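Trimeric intracellular cation channel type 1B.2 (Caenorhabditis elegans, PDB 5EIK) forms homotrimeric potassium channels in endoplasmic reticulum membranes and may supply the counter-ion current that accompanies calcium release from intracellular stores. Local coordinates at residues I52-S55 with F60-W63; S202-L207 with D219-C224. One frame throughout, in Å; residues are numbered along the deposited sequence.

Contact 1. Residues I52-S55 with F60-W63; sequences ISFS and FSCW. With DMU (decyl-beta-D-maltopyranoside), chain M.
F54 brings the edge of its ring up to the side chain of C62, CE1 lying 4.0 Å from C62 CB and close to the ring plane. The pair belongs to a tight, probably cytoplasmic, turn between consecutive helices of the TRIC channel, where the short helix 51-57 gives way to helix 59-70, the first part of a discontinuous transmembrane helix. The two backbones come together at S55 and C62, whose CA atoms are 5.6 Å apart. With CG anti to the backbone N (chi1 166°), the F54 ring extends across the gap although its CB leaves the backbone beside the facing helix.

One residue on, S55 CB meets C62 SG at 3.8 Å. S55 turns its hydroxyl back to its own helix, donating to I52 O at 2.7 Å, and leaves its methylene to the cysteine. Helix 92-107 closes this side: F106 touches both S55 and C62, and Y107 OH bonds S55 O.

The decyl chain of a bound decyl-maltoside runs past F60, with C37 of the detergent 3.4 Å from F60 CD1, and past W63. S61 OG makes a weak 2.8 Å hydrogen bond to O5, ring oxygen of the glucose bearing that chain.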
loop_
_atom_site.group_PDB
_atom_site.type_symbol
_atom_site.label_atom_id
_atom_site.label_comp_id
_atom_site.label_asym_id
_atom_site.label_seq_id
_atom_site.Cartn_x
_atom_site.Cartn_y
_atom_site.Cartn_z
ATOM N N ILE A 52 15.376 -13.778 -19.354
ATOM C CA ILE A 52 16.742 -14.157 -19.029
ATOM C C ILE A 52 17.725 -12.994 -19.058
ATOM O O ILE A 52 18.542 -12.855 -18.148
ATOM C CB ILE A 52 17.242 -15.282 -19.957
ATOM C CG1 ILE A 52 16.462 -16.567 -19.662
ATOM C CG2 ILE A 52 18.729 -15.514 -19.746
ATOM C CD1 ILE A 52 16.828 -17.733 -20.559
ATOM N N SER A 53 17.657 -12.166 -20.094
ATOM C CA SER A 53 18.561 -11.025 -20.176
ATOM C C SER A 53 18.242 -10.110 -19.000
ATOM O O SER A 53 19.138 -9.612 -18.318
ATOM C CB SER A 53 18.369 -10.268 -21.495
ATOM O OG SER A 53 17.081 -9.682 -21.573
ATOM N N PHE A 54 16.951 -9.910 -18.760
ATOM C CA PHE A 54 16.493 -9.068 -17.666
ATOM C C PHE A 54 17.038 -9.545 -16.322
ATOM O O PHE A 54 17.539 -8.749 -15.525
ATOM C CB PHE A 54 14.962 -9.052 -17.629
ATOM C CG PHE A 54 14.390 -8.496 -16.353
ATOM C CD1 PHE A 54 14.364 -9.262 -15.189
ATOM C CD2 PHE A 54 13.893 -7.202 -16.309
ATOM C CE1 PHE A 54 13.857 -8.745 -14.000
ATOM C CE2 PHE A 54 13.385 -6.679 -15.126
ATOM C CZ PHE A 54 13.366 -7.452 -13.968
ATOM N N SER A 55 16.931 -10.846 -16.078
ATOM C CA SER A 55 17.391 -11.428 -14.829
ATOM C C SER A 55 18.904 -11.335 -14.653
ATOM O O SER A 55 19.407 -11.243 -13.528
ATOM C CB SER A 55 16.954 -12.892 -14.745
ATOM O OG SER A 55 17.560 -13.662 -15.770
ATOM N N PHE A 60 19.140 -8.545 -8.398
ATOM C CA PHE A 60 18.556 -8.173 -7.119
ATOM C C PHE A 60 17.060 -7.929 -7.285
ATOM O O PHE A 60 16.247 -8.390 -6.478
ATOM C CB PHE A 60 19.232 -6.920 -6.561
ATOM C CG PHE A 60 20.695 -7.099 -6.274
ATOM C CD1 PHE A 60 21.137 -8.151 -5.483
ATOM C CD2 PHE A 60 21.635 -6.204 -6.777
ATOM C CE1 PHE A 60 22.490 -8.315 -5.193
ATOM C CE2 PHE A 60 22.995 -6.361 -6.492
ATOM C CZ PHE A 60 23.420 -7.420 -5.695
ATOM N N SER A 61 16.700 -7.209 -8.341
ATOM C CA SER A 61 15.298 -6.915 -8.608
ATOM C C SER A 61 14.547 -8.210 -8.913
ATOM O O SER A 61 13.439 -8.430 -8.418
ATOM C CB SER A 61 15.182 -5.943 -9.787
ATOM O OG SER A 61 13.824 -5.660 -10.098
ATOM N N CYS A 62 15.157 -9.066 -9.730
ATOM C CA CYS A 62 14.547 -10.332 -10.090
ATOM C C CYS A 62 14.357 -11.179 -8.826
ATOM O O CYS A 62 13.279 -11.729 -8.594
ATOM C CB CYS A 62 15.431 -11.075 -11.098
ATOM S SG CYS A 62 14.699 -12.615 -11.727
ATOM N N TRP A 63 15.400 -11.281 -8.011
ATOM C CA TRP A 63 15.298 -12.054 -6.784
ATOM C C TRP A 63 14.151 -11.527 -5.921
ATOM O O TRP A 63 13.359 -12.304 -5.390
ATOM C CB TRP A 63 16.597 -11.972 -5.984
ATOM C CG TRP A 63 16.483 -12.539 -4.607
ATOM C CD1 TRP A 63 16.526 -13.859 -4.255
ATOM C CD2 TRP A 63 16.245 -11.808 -3.394
ATOM N NE1 TRP A 63 16.326 -13.996 -2.901
ATOM C CE2 TRP A 63 16.151 -12.756 -2.347
ATOM C CE3 TRP A 63 16.098 -10.445 -3.088
ATOM C CZ2 TRP A 63 15.915 -12.387 -1.014
ATOM C CZ3 TRP A 63 15.861 -10.069 -1.754
ATOM C CH2 TRP A 63 15.772 -11.044 -0.736
HETATM C C1 DMU M . 16.996 -2.311 -9.440
HETATM C C2 DMU M . 16.712 -1.264 -10.539
HETATM C C3 DMU M . 15.468 -1.698 -11.381
HETATM C C4 DMU M . 14.286 -2.061 -10.439
HETATM O O5 DMU M . 14.672 -3.028 -9.417
HETATM C C6 DMU M . 15.740 -2.529 -8.573
HETATM O O7 DMU M . 15.022 -0.617 -12.259
HETATM O O16 DMU M . 16.036 -3.503 -7.554
HETATM C C18 DMU M . 15.391 -3.088 -6.337
HETATM C C19 DMU M . 15.477 -4.216 -5.296
HETATM C C22 DMU M . 16.896 -4.321 -4.741
HETATM C C25 DMU M . 17.111 -5.712 -4.142
HETATM C C28 DMU M . 17.291 -5.611 -2.612
HETATM C C31 DMU M . 18.509 -6.422 -2.124
HETATM C C34 DMU M . 18.517 -7.858 -2.692
HETATM C C37 DMU M . 19.876 -8.510 -2.385
HETATM C C40 DMU M . 19.874 -9.045 -0.939
HETATM C C43 DMU M . 20.923 -10.148 -0.791
HETATM O O49 DMU M . 18.090 -1.856 -8.614
HETATM O O55 DMU M . 17.866 -1.203 -11.394
HETATM C C57 DMU M . 13.144 -2.645 -11.279
HETATM O O61 DMU M . 11.929 -2.547 -10.543
HETATM C C5 DMU M . 15.403 0.560 -14.290
HETATM C C7 DMU M . 13.913 0.774 -14.611
HETATM C C8 DMU M . 13.353 -0.447 -15.265
HETATM C C9 DMU M . 13.660 -1.719 -14.514
HETATM O O1 DMU M . 15.066 -1.879 -14.181
HETATM C C10 DMU M . 15.643 -0.694 -13.471
HETATM O O2 DMU M . 12.042 -0.227 -15.529
HETATM O O3 DMU M . 15.938 1.624 -13.566
HETATM O O4 DMU M . 13.771 1.978 -15.396
HETATM C C11 DMU M . 13.101 -2.884 -15.231
HETATM O O6 DMU M . 13.240 -4.113 -14.490
#

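Contact 2. Residues S202-L207 with D219-C224; sequences SIVFTL and DLVYLC
V204 and V221 meet through single methyl groups, CG1 to CG1 at 3.5 Å, a tight carbon-carbon approach. Both CB atoms point at the facing helix, and the two side chains use the same branch, the one anti to the backbone N (chi1 166° in V204 and 168° in V221). Their CA atoms stand 8.4 Å apart, so the valines close the gap between the helices by their methyls. Loop residues V214 and A216 also touch V221.

The aromatic contact lies next to them. F205 and Y222 start from CB atoms set to the side of the interface, and their rings reach inward, F205 CZ coming within 3.9 Å of Y222 CD1. The planes are near parallel, at 23°, but the centroids are 5.8 Å apart: the rings are slid so far that they barely overlap, with CE1 and CZ of F205 meeting CD1 of Y222. Helix 120-148 packs against both rings, through I138 on F205 and T135 on Y222.

No hydrogen bond joins the two segments. S202 O accepts T206 N and T206 OG1 from opposite faces of its carbonyl plane, the hydroxyl at 2.9 Å, while S202 OG bonds I157 O of helix 153-165.

This is a helical hairpin of consecutive transmembrane helices, 194-209 and 218-238, slanted across an apolar contact and joined by a short, probably lumenal, loop in the TRIC channel fold.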
loop_
_atom_site.group_PDB
_atom_site.type_symbol
_atom_site.label_atom_id
_atom_site.label_comp_id
_atom_site.label_asym_id
_atom_site.label_seq_id
_atom_site.Cartn_x
_atom_site.Cartn_y
_atom_site.Cartn_z
ATOM N N SER A 202 -11.717 -20.993 3.635
ATOM C CA SER A 202 -11.497 -20.170 4.818
ATOM C C SER A 202 -12.716 -20.143 5.732
ATOM O O SER A 202 -12.596 -20.270 6.955
ATOM C CB SER A 202 -11.120 -18.747 4.406
ATOM O OG SER A 202 -10.681 -18.012 5.527
ATOM N N ILE A 203 -13.891 -19.960 5.137
ATOM C CA ILE A 203 -15.131 -19.943 5.901
ATOM C C ILE A 203 -15.273 -21.286 6.624
ATOM O O ILE A 203 -15.517 -21.341 7.834
ATOM C CB ILE A 203 -16.346 -19.736 4.972
ATOM C CG1 ILE A 203 -16.410 -18.279 4.522
ATOM C CG2 ILE A 203 -17.629 -20.169 5.672
ATOM C CD1 ILE A 203 -17.449 -18.023 3.455
ATOM N N VAL A 204 -15.097 -22.361 5.870
ATOM C CA VAL A 204 -15.205 -23.716 6.396
ATOM C C VAL A 204 -14.280 -23.974 7.576
ATOM O O VAL A 204 -14.694 -24.574 8.563
ATOM C CB VAL A 204 -14.922 -24.754 5.286
ATOM C CG1 VAL A 204 -14.687 -26.134 5.890
ATOM C CG2 VAL A 204 -16.105 -24.798 4.321
ATOM N N PHE A 205 -13.031 -23.529 7.481
ATOM C CA PHE A 205 -12.084 -23.732 8.568
ATOM C C PHE A 205 -12.430 -22.854 9.755
ATOM O O PHE A 205 -12.183 -23.217 10.900
ATOM C CB PHE A 205 -10.650 -23.423 8.111
ATOM C CG PHE A 205 -10.092 -24.415 7.131
ATOM C CD1 PHE A 205 -10.484 -25.756 7.168
ATOM C CD2 PHE A 205 -9.143 -24.020 6.194
ATOM C CE1 PHE A 205 -9.938 -26.681 6.286
ATOM C CE2 PHE A 205 -8.589 -24.940 5.308
ATOM C CZ PHE A 205 -8.989 -26.276 5.354
ATOM N N THR A 206 -12.994 -21.685 9.480
ATOM C CA THR A 206 -13.368 -20.782 10.550
ATOM C C THR A 206 -14.509 -21.419 11.318
ATOM O O THR A 206 -14.453 -21.535 12.547
ATOM C CB THR A 206 -13.802 -19.411 10.001
ATOM O OG1 THR A 206 -12.675 -18.774 9.386
ATOM C CG2 THR A 206 -14.321 -18.520 11.121
ATOM N N LEU A 207 -15.537 -21.842 10.589
ATOM C CA LEU A 207 -16.694 -22.493 11.205
ATOM C C LEU A 207 -16.230 -23.698 12.008
ATOM O O LEU A 207 -16.637 -23.908 13.154
ATOM C CB LEU A 207 -17.677 -22.963 10.134
ATOM C CG LEU A 207 -18.459 -21.883 9.393
ATOM C CD1 LEU A 207 -19.357 -22.538 8.365
ATOM C CD2 LEU A 207 -19.281 -21.071 10.383
ATOM N N ASP A 219 -10.972 -34.051 9.870
ATOM C CA ASP A 219 -9.982 -34.642 8.975
ATOM C C ASP A 219 -10.583 -35.012 7.629
ATOM O O ASP A 219 -9.872 -35.110 6.631
ATOM C CB ASP A 219 -9.334 -35.880 9.602
ATOM C CG ASP A 219 -8.146 -35.532 10.487
ATOM O OD1 ASP A 219 -7.339 -34.666 10.086
ATOM O OD2 ASP A 219 -8.009 -36.136 11.574
ATOM N N LEU A 220 -11.892 -35.220 7.601
ATOM C CA LEU A 220 -12.572 -35.567 6.364
ATOM C C LEU A 220 -12.855 -34.293 5.572
ATOM O O LEU A 220 -12.741 -34.276 4.346
ATOM C CB LEU A 220 -13.881 -36.297 6.669
ATOM C CG LEU A 220 -14.739 -36.686 5.463
ATOM C CD1 LEU A 220 -13.968 -37.636 4.542
ATOM C CD2 LEU A 220 -16.023 -37.333 5.963
ATOM N N VAL A 221 -13.231 -33.231 6.281
ATOM C CA VAL A 221 -13.507 -31.953 5.642
ATOM C C VAL A 221 -12.203 -31.486 5.013
ATOM O O VAL A 221 -12.170 -31.017 3.875
ATOM C CB VAL A 221 -13.982 -30.887 6.669
ATOM C CG1 VAL A 221 -13.968 -29.512 6.033
ATOM C CG2 VAL A 221 -15.390 -31.210 7.147
ATOM N N TYR A 222 -11.123 -31.639 5.764
ATOM C CA TYR A 222 -9.821 -31.243 5.273
ATOM C C TYR A 222 -9.532 -31.936 3.946
ATOM O O TYR A 222 -9.077 -31.307 2.987
ATOM C CB TYR A 222 -8.733 -31.615 6.270
ATOM C CG TYR A 222 -7.454 -30.857 6.032
ATOM C CD1 TYR A 222 -7.266 -29.589 6.582
ATOM C CD2 TYR A 222 -6.445 -31.381 5.223
ATOM C CE1 TYR A 222 -6.104 -28.857 6.333
ATOM C CE2 TYR A 222 -5.278 -30.657 4.967
ATOM C CZ TYR A 222 -5.116 -29.396 5.527
ATOM O OH TYR A 222 -3.978 -28.669 5.301
ATOM N N LEU A 223 -9.802 -33.236 3.900
ATOM C CA LEU A 223 -9.566 -34.012 2.695
ATOM C C LEU A 223 -10.366 -33.449 1.533
ATOM O O LEU A 223 -9.855 -33.339 0.414
ATOM C CB LEU A 223 -9.947 -35.473 2.910
ATOM C CG LEU A 223 -9.484 -36.388 1.778
ATOM C CD1 LEU A 223 -7.959 -36.409 1.744
ATOM C CD2 LEU A 223 -10.031 -37.786 1.991
ATOM N N CYS A 224 -11.621 -33.092 1.797
ATOM C CA CYS A 224 -12.473 -32.534 0.757
ATOM C C CYS A 224 -11.941 -31.202 0.247
ATOM O O CYS A 224 -11.934 -30.962 -0.962
ATOM C CB CYS A 224 -13.904 -32.349 1.263
ATOM S SG CYS A 224 -14.770 -33.898 1.503
#

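Contacts 1 and 2 lie on opposite sides of the chain's centre, 39 Å apart between centres and about 26 Å between nearest atoms, and they do not touch. They follow one another in sequence: 52-55 with 60-63 closes before 202-207 with 219-224 begins. Contact 1 is near the subunit interface, since F60 and W63 pack on V199 and L154 of the second subunit, whose T195 also bonds the detergent; the side chain of S61 is about 5 Å from a bound PIP2. Contact 2 meets no other chain, but its Y222 side chain is about 9 Å from that of R134, a PIP2-binding residue. K130, R134 and G168 lie outside all four segments.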